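Local atomic coordinates of sulfatase (PDB entry 6USS), a protein that probably hydrolyses aryl sulfate esters as a calcium-dependent gut bacterial sulfatase, here in a form with its catalytic residue substituted. Residues 79-84 against 463-468; 222-227 against 239-244; 233-238 against 258-263; 275-278 against 282-285; 372-377 against 408-413. The protein carries 1 engineered substitution. One frame throughout, in Å; residues are numbered along the deposited sequence.

Interaction 1 (79-84 against 463-468); sequences FTQAYA and FNIPQD
Ile465 points its CG2 methyl at the ends of two polar side chains, Gln81 and Tyr83. The approach to Gln81 is oblique: CG2 of Ile465 lies 4.1 Å from Gln81 OE1. Ile465 CG2 is also 4.3 Å from Tyr83 OH. The first torsion of Ile465 (chi1 -62°) sets CG1 anti to the carbonyl carbon, which leaves CG2 as the branch that faces strand 77-83. Gln81 reaches across with an extended chain (chi2 171°).

No hydrogen bond joins the two segments; the polar ends bond to other groups. Gln81 NE2 bonds to the carbonyl oxygen of Asp375, and Gln81 OE1 bonds to Arg445 NH2. Tyr83 OH bonds to Glu353 OE1, with a weak further bond to Arg445 NH1. These bonds fix the rotation of the amide and the position of the phenol oxygen, and the methyl packs against them.

The contact is small and buried. Strand 77-83 belongs to the large mixed sheet of the alkaline-phosphatase-like core. Residues 463-468 leave strand 460-464, an outer strand of the four-stranded antiparallel sheet. Arg357 of strand 357-363 touches both Gln81 and Ile465, and so lies at the junction of the two sheets.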
# COMPACT_ATOMS: atom_id res chain seq x y z
N PHE A 79 -2.47 -31.38 -8.64
CA PHE A 79 -3.28 -31.22 -9.84
C PHE A 79 -2.40 -31.57 -11.04
O PHE A 79 -1.47 -30.83 -11.37
CB PHE A 79 -3.84 -29.81 -9.95
CG PHE A 79 -5.00 -29.56 -9.02
CD1 PHE A 79 -4.79 -29.11 -7.72
CD2 PHE A 79 -6.30 -29.80 -9.45
CE1 PHE A 79 -5.85 -28.87 -6.87
CE2 PHE A 79 -7.38 -29.57 -8.60
CZ PHE A 79 -7.15 -29.11 -7.30
N THR A 80 -2.68 -32.70 -11.67
CA THR A 80 -1.84 -33.18 -12.76
C THR A 80 -2.23 -32.59 -14.11
O THR A 80 -1.55 -32.85 -15.10
CB THR A 80 -1.90 -34.72 -12.82
OG1 THR A 80 -3.25 -35.15 -13.01
CG2 THR A 80 -1.37 -35.32 -11.54
N GLN A 81 -3.29 -31.78 -14.17
CA GLN A 81 -3.71 -31.13 -15.41
C GLN A 81 -4.09 -29.67 -15.16
O GLN A 81 -5.18 -29.21 -15.50
CB GLN A 81 -4.84 -31.93 -16.06
CG GLN A 81 -4.74 -32.01 -17.57
CD GLN A 81 -5.75 -32.97 -18.22
OE1 GLN A 81 -5.58 -33.38 -19.38
NE2 GLN A 81 -6.80 -33.34 -17.49
N ALA A 82 -3.17 -28.90 -14.58
CA ALA A 82 -3.38 -27.48 -14.31
C ALA A 82 -2.71 -26.63 -15.39
O ALA A 82 -1.55 -26.85 -15.72
CB ALA A 82 -2.82 -27.10 -12.93
N TYR A 83 -3.44 -25.63 -15.90
CA TYR A 83 -2.97 -24.80 -17.01
C TYR A 83 -2.80 -23.33 -16.64
O TYR A 83 -3.59 -22.75 -15.88
CB TYR A 83 -3.93 -24.91 -18.22
CG TYR A 83 -3.90 -26.28 -18.82
CD1 TYR A 83 -2.80 -26.73 -19.53
CD2 TYR A 83 -4.97 -27.16 -18.64
CE1 TYR A 83 -2.75 -28.01 -20.07
CE2 TYR A 83 -4.93 -28.44 -19.18
CZ TYR A 83 -3.82 -28.86 -19.89
OH TYR A 83 -3.81 -30.13 -20.41
N ALA A 84 -1.77 -22.72 -17.21
CA ALA A 84 -1.54 -21.28 -17.26
C ALA A 84 -1.48 -20.86 -18.72
O ALA A 84 -1.79 -21.64 -19.62
CB ALA A 84 -0.26 -20.92 -16.50
N PHE A 463 -5.36 -32.45 -31.18
CA PHE A 463 -4.72 -33.51 -30.42
C PHE A 463 -5.69 -34.07 -29.39
O PHE A 463 -6.46 -33.33 -28.77
CB PHE A 463 -3.45 -33.02 -29.70
CG PHE A 463 -2.39 -32.47 -30.63
CD1 PHE A 463 -1.55 -33.33 -31.33
CD2 PHE A 463 -2.22 -31.10 -30.78
CE1 PHE A 463 -0.57 -32.82 -32.18
CE2 PHE A 463 -1.24 -30.59 -31.62
CZ PHE A 463 -0.42 -31.44 -32.32
N ASN A 464 -5.62 -35.38 -29.21
CA ASN A 464 -6.26 -36.06 -28.09
C ASN A 464 -5.25 -36.10 -26.96
O ASN A 464 -4.38 -36.97 -26.92
CB ASN A 464 -6.70 -37.47 -28.48
CG ASN A 464 -7.73 -38.03 -27.53
OD1 ASN A 464 -7.44 -38.29 -26.36
ND2 ASN A 464 -8.95 -38.19 -28.02
N ILE A 465 -5.37 -35.14 -26.03
CA ILE A 465 -4.35 -35.00 -24.98
C ILE A 465 -4.21 -36.26 -24.13
O ILE A 465 -3.08 -36.72 -23.94
CB ILE A 465 -4.62 -33.73 -24.16
CG1 ILE A 465 -4.52 -32.47 -25.06
CG2 ILE A 465 -3.68 -33.64 -22.96
CD1 ILE A 465 -3.15 -32.22 -25.66
N PRO A 466 -5.29 -36.87 -23.61
CA PRO A 466 -5.09 -38.07 -22.78
C PRO A 466 -4.50 -39.25 -23.55
O PRO A 466 -3.88 -40.13 -22.94
CB PRO A 466 -6.50 -38.38 -22.26
CG PRO A 466 -7.25 -37.09 -22.39
CD PRO A 466 -6.70 -36.46 -23.63
N GLN A 467 -4.66 -39.29 -24.87
CA GLN A 467 -4.03 -40.33 -25.68
C GLN A 467 -2.68 -39.93 -26.24
O GLN A 467 -1.92 -40.81 -26.68
CB GLN A 467 -4.92 -40.71 -26.86
CG GLN A 467 -6.09 -41.59 -26.51
CD GLN A 467 -7.05 -41.73 -27.68
OE1 GLN A 467 -6.62 -41.75 -28.84
NE2 GLN A 467 -8.35 -41.79 -27.38
N ASP A 468 -2.35 -38.64 -26.27
CA ASP A 468 -1.16 -38.17 -26.97
C ASP A 468 -0.55 -37.01 -26.17
O ASP A 468 -0.58 -35.85 -26.57
CB ASP A 468 -1.50 -37.75 -28.40
CG ASP A 468 -0.31 -37.25 -29.16
OD1 ASP A 468 0.84 -37.54 -28.77
OD2 ASP A 468 -0.55 -36.53 -30.16

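Interaction 2 (222-227 against 239-244); sequences DKYWGT and AIKALN
Lys223 and Lys241 reach toward each other tip to tip. Lys223 NZ and Lys241 NZ are 3.9 Å apart. Lys241 NZ also lies 3.1 Å from Lys223 CE, a short approach between exposed side chains whose exact value is doubtful. Tyr224 comes from the opposite direction to Lys241, with Tyr224 OH 3.8 Å from Lys241 NZ. No hydrogen bond crosses between the segments.

The shapes of the two lysines differ. Lys241 is extended beyond CG and spans the distance from helix 231-247. Lys223 is bent at chi3 and chi4 (chi4 -82°), which turns its tip. Lys223 CG lies over one face of the Tyr224 ring, 3.7 Å above the plane and toward the rim.

Residues 222-224 form a short 3-10 segment, and a type II beta turn starts at its last residue, Tyr224, and runs to Thr227. Tyr224 O accepts from both Thr227 N and Thr227 OG1, the latter at 2.8 Å.

Glu238, outside the two segments, probably accounts for the close approach of the two amines. Glu238 OE2 makes a salt bridge with Lys241, a hydrogen bond with Tyr224 OH and a long, weak ion pair with Lys223. The shared carboxylate would probably offset the two positive charges and draw this loop to the helix.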
# COMPACT_ATOMS: atom_id res chain seq x y z
N ASP A 222 18.54 -4.27 -0.42
CA ASP A 222 19.80 -3.54 -0.38
C ASP A 222 20.73 -4.10 0.69
O ASP A 222 21.95 -4.16 0.49
CB ASP A 222 19.53 -2.04 -0.16
CG ASP A 222 18.81 -1.36 -1.36
OD1 ASP A 222 18.08 -2.02 -2.14
OD2 ASP A 222 18.96 -0.13 -1.51
N LYS A 223 20.19 -4.55 1.83
CA LYS A 223 21.06 -5.05 2.89
C LYS A 223 21.73 -6.38 2.55
O LYS A 223 22.62 -6.81 3.29
CB LYS A 223 20.29 -5.19 4.21
CG LYS A 223 19.22 -6.30 4.23
CD LYS A 223 18.71 -6.58 5.66
CE LYS A 223 17.19 -6.85 5.71
NZ LYS A 223 16.27 -5.65 5.72
N TYR A 224 21.34 -7.05 1.46
CA TYR A 224 22.01 -8.28 1.06
C TYR A 224 23.09 -8.03 0.02
O TYR A 224 23.78 -8.98 -0.38
CB TYR A 224 21.00 -9.30 0.52
CG TYR A 224 19.94 -9.68 1.52
CD1 TYR A 224 20.16 -10.68 2.45
CD2 TYR A 224 18.71 -9.02 1.55
CE1 TYR A 224 19.19 -11.03 3.38
CE2 TYR A 224 17.73 -9.37 2.47
CZ TYR A 224 17.99 -10.37 3.39
OH TYR A 224 17.04 -10.72 4.34
N TRP A 225 23.27 -6.78 -0.42
CA TRP A 225 24.23 -6.48 -1.47
C TRP A 225 25.64 -6.83 -1.02
O TRP A 225 26.00 -6.62 0.14
CB TRP A 225 24.18 -5.00 -1.86
CG TRP A 225 22.95 -4.58 -2.58
CD1 TRP A 225 21.85 -5.34 -2.86
CD2 TRP A 225 22.67 -3.27 -3.11
NE1 TRP A 225 20.91 -4.59 -3.53
CE2 TRP A 225 21.39 -3.32 -3.69
CE3 TRP A 225 23.39 -2.06 -3.14
CZ2 TRP A 225 20.81 -2.21 -4.29
CZ3 TRP A 225 22.81 -0.97 -3.74
CH2 TRP A 225 21.54 -1.05 -4.31
N GLY A 226 26.43 -7.37 -1.94
CA GLY A 226 27.79 -7.69 -1.60
C GLY A 226 27.95 -8.82 -0.61
O GLY A 226 29.05 -9.01 -0.09
N THR A 227 26.89 -9.56 -0.31
CA THR A 227 26.99 -10.82 0.41
C THR A 227 26.83 -11.96 -0.58
O THR A 227 26.56 -11.76 -1.77
CB THR A 227 25.95 -10.90 1.53
OG1 THR A 227 24.66 -11.21 0.97
CG2 THR A 227 25.85 -9.57 2.25
N ALA A 239 10.48 -12.68 3.44
CA ALA A 239 9.14 -13.22 3.63
C ALA A 239 8.95 -13.70 5.06
O ALA A 239 7.89 -13.51 5.67
CB ALA A 239 8.87 -14.35 2.64
N ILE A 240 9.98 -14.33 5.64
CA ILE A 240 9.83 -14.81 7.00
C ILE A 240 9.62 -13.64 7.96
O ILE A 240 8.75 -13.70 8.84
CB ILE A 240 11.02 -15.71 7.39
CG1 ILE A 240 10.91 -17.04 6.62
CG2 ILE A 240 11.04 -15.94 8.89
CD1 ILE A 240 11.82 -18.15 7.12
N LYS A 241 10.36 -12.53 7.78
CA LYS A 241 10.10 -11.39 8.66
C LYS A 241 8.76 -10.75 8.40
O LYS A 241 8.16 -10.21 9.34
CB LYS A 241 11.20 -10.32 8.57
CG LYS A 241 12.62 -10.83 8.54
CD LYS A 241 13.55 -9.76 7.95
CE LYS A 241 15.02 -10.04 8.25
NZ LYS A 241 15.88 -9.06 7.50
N ALA A 242 8.27 -10.77 7.17
CA ALA A 242 6.94 -10.22 6.94
C ALA A 242 5.89 -11.05 7.67
O ALA A 242 4.87 -10.51 8.12
CB ALA A 242 6.62 -10.16 5.45
N LEU A 243 6.15 -12.36 7.81
CA LEU A 243 5.24 -13.27 8.50
C LEU A 243 5.32 -13.11 10.02
O LEU A 243 4.30 -13.17 10.71
CB LEU A 243 5.56 -14.71 8.09
CG LEU A 243 5.08 -15.17 6.72
CD1 LEU A 243 5.45 -16.63 6.48
CD2 LEU A 243 3.58 -14.98 6.60
N ASN A 244 6.53 -12.93 10.55
CA ASN A 244 6.64 -12.61 11.97
C ASN A 244 5.89 -11.33 12.30
O ASN A 244 5.11 -11.29 13.26
CB ASN A 244 8.11 -12.55 12.38
CG ASN A 244 8.76 -13.93 12.41
OD1 ASN A 244 8.13 -14.92 12.79
ND2 ASN A 244 10.02 -14.01 11.99

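Interaction 3 (233-238 against 258-263); sequences EALTLE and AHYAIH
The backbones come nearest at Leu235 and His259, with CA atoms 7.7 Å apart, where helix 231-247 passes the irregular chain 258-263. This is part of the alpha/beta core of the sulfatase fold. Residues 258-263 leave the C-terminal end of strand 253-258, a parallel strand of the large mixed sheet, and the helix is the one that precedes that strand in sequence.

Leu235 carries the contact. Leu235 CD1 meets the edge of the Tyr260 ring, near its plane, 3.9 Å from Tyr260 CD2. The two side chains cross at about a right angle. Tyr260 leaves its backbone with CG anti to the carbonyl carbon (chi1 -77°), which brings that ring edge to the leucine. Leu235 CD1 also lies 4.3 Å from His259 ND1, at an oblique angle to the imidazole. Tyr260 OH is held by the carbonyl oxygen of Ala188.

Further along the loop, a cis peptide precedes Ile262, and the backbones of Ala261 and Ile262 bond to Asp42, a calcium ligand. The His259 side chain is about 6 Å from that of Asp42, and the Tyr260 side chain is about 9 Å from the bound calcium ion.

Ser298 OG joins the remaining pair by bonding to both His259 NE2 and Thr236 OG1. Thr236 OG1 also bonds to the carbonyl oxygen of Ser232. It stands at the edge of the imidazole, near its plane, with Thr236 OG1 4.2 Å from His259 CE1.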
# COMPACT_ATOMS: atom_id res chain seq x y z
N GLU A 233 17.12 -17.01 -1.56
CA GLU A 233 17.32 -17.03 -0.11
C GLU A 233 16.92 -15.69 0.50
O GLU A 233 16.20 -15.65 1.50
CB GLU A 233 18.78 -17.37 0.21
CG GLU A 233 19.12 -17.53 1.70
CD GLU A 233 18.28 -18.60 2.41
OE1 GLU A 233 17.90 -19.61 1.77
OE2 GLU A 233 17.99 -18.44 3.61
N ALA A 234 17.38 -14.59 -0.12
CA ALA A 234 17.00 -13.26 0.35
C ALA A 234 15.49 -13.10 0.39
O ALA A 234 14.93 -12.56 1.36
CB ALA A 234 17.62 -12.19 -0.54
N LEU A 235 14.80 -13.56 -0.65
CA LEU A 235 13.35 -13.43 -0.69
C LEU A 235 12.71 -14.21 0.44
O LEU A 235 11.76 -13.72 1.07
CB LEU A 235 12.82 -13.91 -2.05
CG LEU A 235 13.20 -13.04 -3.25
CD1 LEU A 235 12.58 -13.57 -4.55
CD2 LEU A 235 12.78 -11.59 -2.99
N THR A 236 13.21 -15.42 0.72
CA THR A 236 12.66 -16.22 1.81
C THR A 236 12.87 -15.56 3.17
O THR A 236 11.96 -15.55 4.00
CB THR A 236 13.27 -17.62 1.79
OG1 THR A 236 13.21 -18.14 0.45
CG2 THR A 236 12.52 -18.53 2.72
N LEU A 237 14.05 -14.99 3.42
CA LEU A 237 14.29 -14.38 4.72
C LEU A 237 13.43 -13.14 4.93
O LEU A 237 12.94 -12.91 6.05
CB LEU A 237 15.77 -14.04 4.90
CG LEU A 237 16.66 -15.28 4.90
CD1 LEU A 237 18.09 -14.87 4.52
CD2 LEU A 237 16.61 -16.00 6.25
N GLU A 238 13.21 -12.34 3.88
CA GLU A 238 12.32 -11.19 4.04
C GLU A 238 10.86 -11.61 4.14
O GLU A 238 10.08 -10.98 4.85
CB GLU A 238 12.52 -10.20 2.90
CG GLU A 238 13.92 -9.62 2.85
CD GLU A 238 14.24 -8.72 4.06
OE1 GLU A 238 13.53 -7.71 4.28
OE2 GLU A 238 15.21 -9.04 4.79
N ALA A 258 6.11 -15.05 -4.81
CA ALA A 258 6.30 -15.18 -6.26
C ALA A 258 7.79 -15.08 -6.58
O ALA A 258 8.32 -13.98 -6.75
CB ALA A 258 5.49 -14.11 -7.00
N HIS A 259 8.45 -16.23 -6.70
CA HIS A 259 9.89 -16.28 -6.89
C HIS A 259 10.31 -15.69 -8.24
O HIS A 259 9.56 -15.75 -9.23
CB HIS A 259 10.40 -17.72 -6.80
CG HIS A 259 10.69 -18.15 -5.41
ND1 HIS A 259 11.84 -17.77 -4.75
CD2 HIS A 259 9.97 -18.87 -4.52
CE1 HIS A 259 11.82 -18.25 -3.52
NE2 HIS A 259 10.69 -18.92 -3.35
N TYR A 260 11.51 -15.12 -8.26
CA TYR A 260 12.12 -14.82 -9.55
C TYR A 260 12.71 -16.07 -10.18
O TYR A 260 12.75 -16.18 -11.42
CB TYR A 260 13.19 -13.73 -9.40
CG TYR A 260 12.60 -12.36 -9.25
CD1 TYR A 260 12.15 -11.66 -10.36
CD2 TYR A 260 12.47 -11.76 -8.01
CE1 TYR A 260 11.59 -10.42 -10.24
CE2 TYR A 260 11.90 -10.51 -7.86
CZ TYR A 260 11.46 -9.83 -8.99
OH TYR A 260 10.91 -8.57 -8.89
N ALA A 261 13.19 -17.01 -9.36
CA ALA A 261 13.54 -18.34 -9.85
C ALA A 261 12.32 -18.99 -10.50
O ALA A 261 11.20 -18.85 -10.02
CB ALA A 261 14.04 -19.20 -8.69
N ILE A 262 12.53 -19.72 -11.60
CA ILE A 262 13.84 -20.14 -12.09
C ILE A 262 14.15 -19.48 -13.44
O ILE A 262 14.63 -20.14 -14.37
CB ILE A 262 13.89 -21.66 -12.19
CG1 ILE A 262 12.70 -22.17 -13.03
CG2 ILE A 262 13.89 -22.27 -10.80
CD1 ILE A 262 12.61 -23.69 -13.16
N HIS A 263 13.86 -18.19 -13.52
CA HIS A 263 14.01 -17.38 -14.73
C HIS A 263 15.48 -17.29 -15.13
O HIS A 263 16.39 -17.46 -14.31
CB HIS A 263 13.44 -15.98 -14.48
CG HIS A 263 13.09 -15.23 -15.72
ND1 HIS A 263 14.01 -14.45 -16.40
CD2 HIS A 263 11.94 -15.15 -16.42
CE1 HIS A 263 13.43 -13.91 -17.46
NE2 HIS A 263 12.17 -14.32 -17.49

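Interaction 4 (275-278 against 282-285); sequences KYID and TPKE
Apolar packing between Ile277 and Pro283 makes up most of this contact. The CD1 methyl of Ile277 does the touching. Ile277 CD1 lies 3.8 Å from Pro283 CA and 4.1 Å from Pro283 N, and Ile277 CD1 reaches Pro283 CG at 4.3 Å. It therefore rests mainly against the backbone side of the proline. Thr282 C is 4.3 Å from Ile277 CD1. Ile277 has CG1 anti to its carbonyl carbon (chi1 -64°), and the further turn at chi2 (-76°) carries CD1 across to the next helix.

Two consecutive helices meet here across a short linker. Helix 273-279 ends, the linker follows, and helix 283-308 begins with Pro283 in its first turn. The CA atoms of Ile277 and Pro283 are 6.6 Å apart.

No hydrogen bond joins the two segments. Polar bonds secure the start of the second helix instead. Thr282 is its N-cap, and Thr282 OG1 accepts from Glu285 N in a weak bond of 3.3 Å with an N-H...O angle of 158°. Thr282 OG1 also bonds to Asp334 OD2. The carboxylate of Glu285 makes a salt bridge with Arg333. On the first helix, Tyr276 OH hydrogen-bonds to Glu293 OE1 of helix 283-308, and Lys275 NZ makes a salt bridge with the same oxygen.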
# COMPACT_ATOMS: atom_id res chain seq x y z
N LYS A 275 27.05 -30.49 -6.32
CA LYS A 275 26.40 -31.78 -6.09
C LYS A 275 25.86 -32.36 -7.40
O LYS A 275 26.03 -33.56 -7.68
CB LYS A 275 25.29 -31.63 -5.05
CG LYS A 275 24.48 -32.93 -4.85
CD LYS A 275 23.36 -32.76 -3.83
CE LYS A 275 22.39 -31.65 -4.21
NZ LYS A 275 21.24 -31.62 -3.25
N TYR A 276 25.24 -31.52 -8.24
CA TYR A 276 24.68 -32.04 -9.49
C TYR A 276 25.77 -32.35 -10.50
O TYR A 276 25.64 -33.30 -11.28
CB TYR A 276 23.66 -31.05 -10.05
CG TYR A 276 22.44 -30.96 -9.18
CD1 TYR A 276 21.51 -31.99 -9.18
CD2 TYR A 276 22.23 -29.87 -8.34
CE1 TYR A 276 20.39 -31.94 -8.38
CE2 TYR A 276 21.10 -29.81 -7.51
CZ TYR A 276 20.19 -30.86 -7.54
OH TYR A 276 19.06 -30.84 -6.75
N ILE A 277 26.85 -31.57 -10.50
CA ILE A 277 28.00 -31.90 -11.33
C ILE A 277 28.53 -33.27 -10.94
O ILE A 277 28.97 -34.05 -11.80
CB ILE A 277 29.09 -30.81 -11.21
CG1 ILE A 277 28.60 -29.47 -11.76
CG2 ILE A 277 30.33 -31.21 -11.97
CD1 ILE A 277 28.57 -29.40 -13.28
N ASP A 278 28.47 -33.60 -9.65
CA ASP A 278 28.91 -34.92 -9.19
C ASP A 278 27.90 -36.00 -9.54
O ASP A 278 28.28 -37.16 -9.71
CB ASP A 278 29.15 -34.89 -7.68
CG ASP A 278 30.33 -34.00 -7.30
OD1 ASP A 278 31.31 -33.92 -8.08
OD2 ASP A 278 30.27 -33.37 -6.22
N THR A 282 25.51 -32.09 -17.01
CA THR A 282 26.25 -31.04 -17.68
C THR A 282 26.15 -29.75 -16.87
O THR A 282 25.21 -29.57 -16.09
CB THR A 282 25.69 -30.83 -19.07
OG1 THR A 282 24.40 -30.22 -18.94
CG2 THR A 282 25.54 -32.17 -19.78
N PRO A 283 27.12 -28.83 -17.03
CA PRO A 283 27.08 -27.59 -16.23
C PRO A 283 25.78 -26.82 -16.35
O PRO A 283 25.21 -26.40 -15.33
CB PRO A 283 28.27 -26.80 -16.78
CG PRO A 283 29.21 -27.83 -17.27
CD PRO A 283 28.34 -28.94 -17.83
N LYS A 284 25.29 -26.63 -17.58
CA LYS A 284 24.00 -25.98 -17.79
C LYS A 284 22.91 -26.67 -16.97
O LYS A 284 22.14 -26.01 -16.26
CB LYS A 284 23.63 -26.00 -19.27
CG LYS A 284 24.41 -25.04 -20.13
CD LYS A 284 23.98 -25.18 -21.58
CE LYS A 284 24.71 -24.21 -22.48
NZ LYS A 284 26.13 -24.56 -22.58
N GLU A 285 22.85 -28.00 -17.04
CA GLU A 285 21.79 -28.70 -16.33
C GLU A 285 22.04 -28.72 -14.81
O GLU A 285 21.09 -28.69 -14.03
CB GLU A 285 21.62 -30.12 -16.89
CG GLU A 285 21.13 -30.18 -18.35
CD GLU A 285 19.81 -29.44 -18.60
OE1 GLU A 285 18.74 -29.94 -18.17
OE2 GLU A 285 19.85 -28.35 -19.22

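Interaction 5 (372-377 against 408-413); sequences TKCDKY and IPLLKQ
Leu410 meets Cys374 and Lys376 without any flat group between them, so no ring face or edge takes part across the two segments. Tyr377 starts away from the helix, and its OH bonds to the carbonyl oxygen of Arg421 and to Gly447 N. The ring of Phe79, on strand 77-83, lies beside the contact. Cys374 CB sits over one face of it, toward the rim, and Leu411 CD2 is at the ring edge near Phe79 CZ.

The CD2 methyl of Leu410 is the central atom. Leu410 CD2 lies 3.6 Å from both CB and CG of Lys376, and the two side chains cross at about a right angle. Leu410 CD1 is 4.1 Å from Lys376 CB. On the strand side, Cys374 SG packs 4.0 Å from Leu410 CD2 and 4.1 Å from Leu410 CB. Cys374 has its sulfur anti to the backbone N (chi1 -177°), which presents it to the leucine. Lys376 N gives Cys374 SG a weak hydrogen bond of 3.6 Å.

The contact sets helix 408-412 against strand 372-374, which pairs with strand 77-83 in the large mixed sheet.

Between the segments the chemistry is van der Waals packing alone. The amine of Lys376 leads away from the helix to a long, weak ion pair with Asp416. The exposed lysine can thus pack its aliphatic base on a buried leucine while its amine probably stays near solvent.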
# COMPACT_ATOMS: atom_id res chain seq x y z
N THR A 372 -3.24 -37.09 -2.37
CA THR A 372 -4.20 -37.40 -3.42
C THR A 372 -3.85 -36.62 -4.69
O THR A 372 -3.02 -35.71 -4.68
CB THR A 372 -5.64 -37.10 -2.97
OG1 THR A 372 -5.80 -35.72 -2.63
CG2 THR A 372 -5.97 -37.92 -1.74
N LYS A 373 -4.49 -37.03 -5.79
CA LYS A 373 -4.29 -36.43 -7.10
C LYS A 373 -5.63 -36.11 -7.75
O LYS A 373 -6.62 -36.80 -7.50
CB LYS A 373 -3.48 -37.35 -8.04
CG LYS A 373 -2.03 -37.52 -7.67
CD LYS A 373 -1.38 -38.62 -8.51
CE LYS A 373 -0.05 -39.10 -7.91
NZ LYS A 373 1.07 -39.10 -8.91
N CYS A 374 -5.66 -35.07 -8.57
CA CYS A 374 -6.87 -34.67 -9.26
C CYS A 374 -6.55 -34.43 -10.72
O CYS A 374 -5.76 -33.55 -11.07
CB CYS A 374 -7.49 -33.40 -8.65
SG CYS A 374 -9.05 -32.99 -9.51
N ASP A 375 -7.21 -35.21 -11.56
CA ASP A 375 -7.04 -35.25 -13.01
C ASP A 375 -7.80 -34.14 -13.73
O ASP A 375 -7.49 -33.84 -14.88
CB ASP A 375 -7.54 -36.62 -13.51
CG ASP A 375 -6.84 -37.10 -14.75
OD1 ASP A 375 -5.86 -36.45 -15.21
OD2 ASP A 375 -7.29 -38.16 -15.26
N LYS A 376 -8.81 -33.55 -13.08
CA LYS A 376 -9.68 -32.59 -13.75
C LYS A 376 -8.92 -31.31 -14.07
O LYS A 376 -8.11 -30.84 -13.28
CB LYS A 376 -10.91 -32.28 -12.89
CG LYS A 376 -11.66 -33.53 -12.40
CD LYS A 376 -11.95 -34.44 -13.57
CE LYS A 376 -12.92 -35.56 -13.22
NZ LYS A 376 -13.52 -36.04 -14.50
N TYR A 377 -9.18 -30.74 -15.24
CA TYR A 377 -8.37 -29.60 -15.64
C TYR A 377 -8.93 -28.30 -15.09
O TYR A 377 -10.13 -28.15 -14.85
CB TYR A 377 -8.20 -29.53 -17.16
CG TYR A 377 -9.44 -29.51 -18.05
CD1 TYR A 377 -10.40 -28.51 -17.96
CD2 TYR A 377 -9.59 -30.46 -19.07
CE1 TYR A 377 -11.51 -28.48 -18.82
CE2 TYR A 377 -10.69 -30.44 -19.93
CZ TYR A 377 -11.64 -29.45 -19.80
OH TYR A 377 -12.73 -29.42 -20.66
N ILE A 408 -12.71 -25.08 -5.95
CA ILE A 408 -12.98 -25.57 -4.60
C ILE A 408 -13.77 -26.88 -4.67
O ILE A 408 -13.54 -27.78 -3.85
CB ILE A 408 -13.71 -24.51 -3.75
CG1 ILE A 408 -12.74 -23.50 -3.13
CG2 ILE A 408 -14.41 -25.14 -2.56
CD1 ILE A 408 -11.65 -23.03 -4.04
N PRO A 409 -14.71 -27.05 -5.62
CA PRO A 409 -15.37 -28.37 -5.73
C PRO A 409 -14.41 -29.50 -6.07
O PRO A 409 -14.71 -30.65 -5.74
CB PRO A 409 -16.43 -28.16 -6.82
CG PRO A 409 -16.78 -26.75 -6.71
CD PRO A 409 -15.48 -26.03 -6.35
N LEU A 410 -13.28 -29.22 -6.72
CA LEU A 410 -12.28 -30.28 -6.89
C LEU A 410 -11.54 -30.53 -5.59
O LEU A 410 -11.23 -31.68 -5.27
CB LEU A 410 -11.31 -29.92 -8.01
CG LEU A 410 -11.96 -29.69 -9.37
CD1 LEU A 410 -10.99 -29.03 -10.34
CD2 LEU A 410 -12.48 -31.00 -9.92
N LEU A 411 -11.27 -29.48 -4.82
CA LEU A 411 -10.55 -29.65 -3.57
C LEU A 411 -11.36 -30.46 -2.56
O LEU A 411 -10.80 -31.22 -1.76
CB LEU A 411 -10.19 -28.29 -2.99
CG LEU A 411 -9.20 -27.51 -3.84
CD1 LEU A 411 -9.12 -26.08 -3.34
CD2 LEU A 411 -7.82 -28.17 -3.84
N LYS A 412 -12.69 -30.32 -2.59
CA LYS A 412 -13.56 -30.99 -1.64
C LYS A 412 -14.28 -32.21 -2.22
O LYS A 412 -15.04 -32.85 -1.50
CB LYS A 412 -14.58 -29.97 -1.10
CG LYS A 412 -13.93 -28.76 -0.42
CD LYS A 412 -14.99 -27.74 -0.03
CE LYS A 412 -14.98 -27.45 1.46
NZ LYS A 412 -16.14 -26.62 1.88
N GLN A 413 -14.04 -32.55 -3.50
CA GLN A 413 -14.71 -33.66 -4.19
C GLN A 413 -16.23 -33.55 -4.05
O GLN A 413 -16.92 -34.51 -3.71
CB GLN A 413 -14.23 -35.02 -3.69
CG GLN A 413 -12.71 -35.23 -3.77
CD GLN A 413 -12.32 -36.70 -3.84
OE1 GLN A 413 -12.52 -37.37 -4.87
NE2 GLN A 413 -11.77 -37.22 -2.74

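How the interactions relate
From the N terminus, interaction 1 opens first at 79-84 and closes last at 463-468, so the other four fall within its loop. It ties the large mixed sheet to the four-stranded sheet. Interaction 2 opens at 222-227, and before it closes at 239-244 interaction 3 has opened at 233-238. These two cross, share helix 231-247 and touch each other. They tie a surface loop to that helix, and the helix to the chain beyond strand 253-258. Interaction 4 follows in series and closes a very short loop between consecutive helices. Interaction 5 ties 372-377 to helix 408-412. It touches interaction 1 through neighbouring strands 77-83 and 372-374.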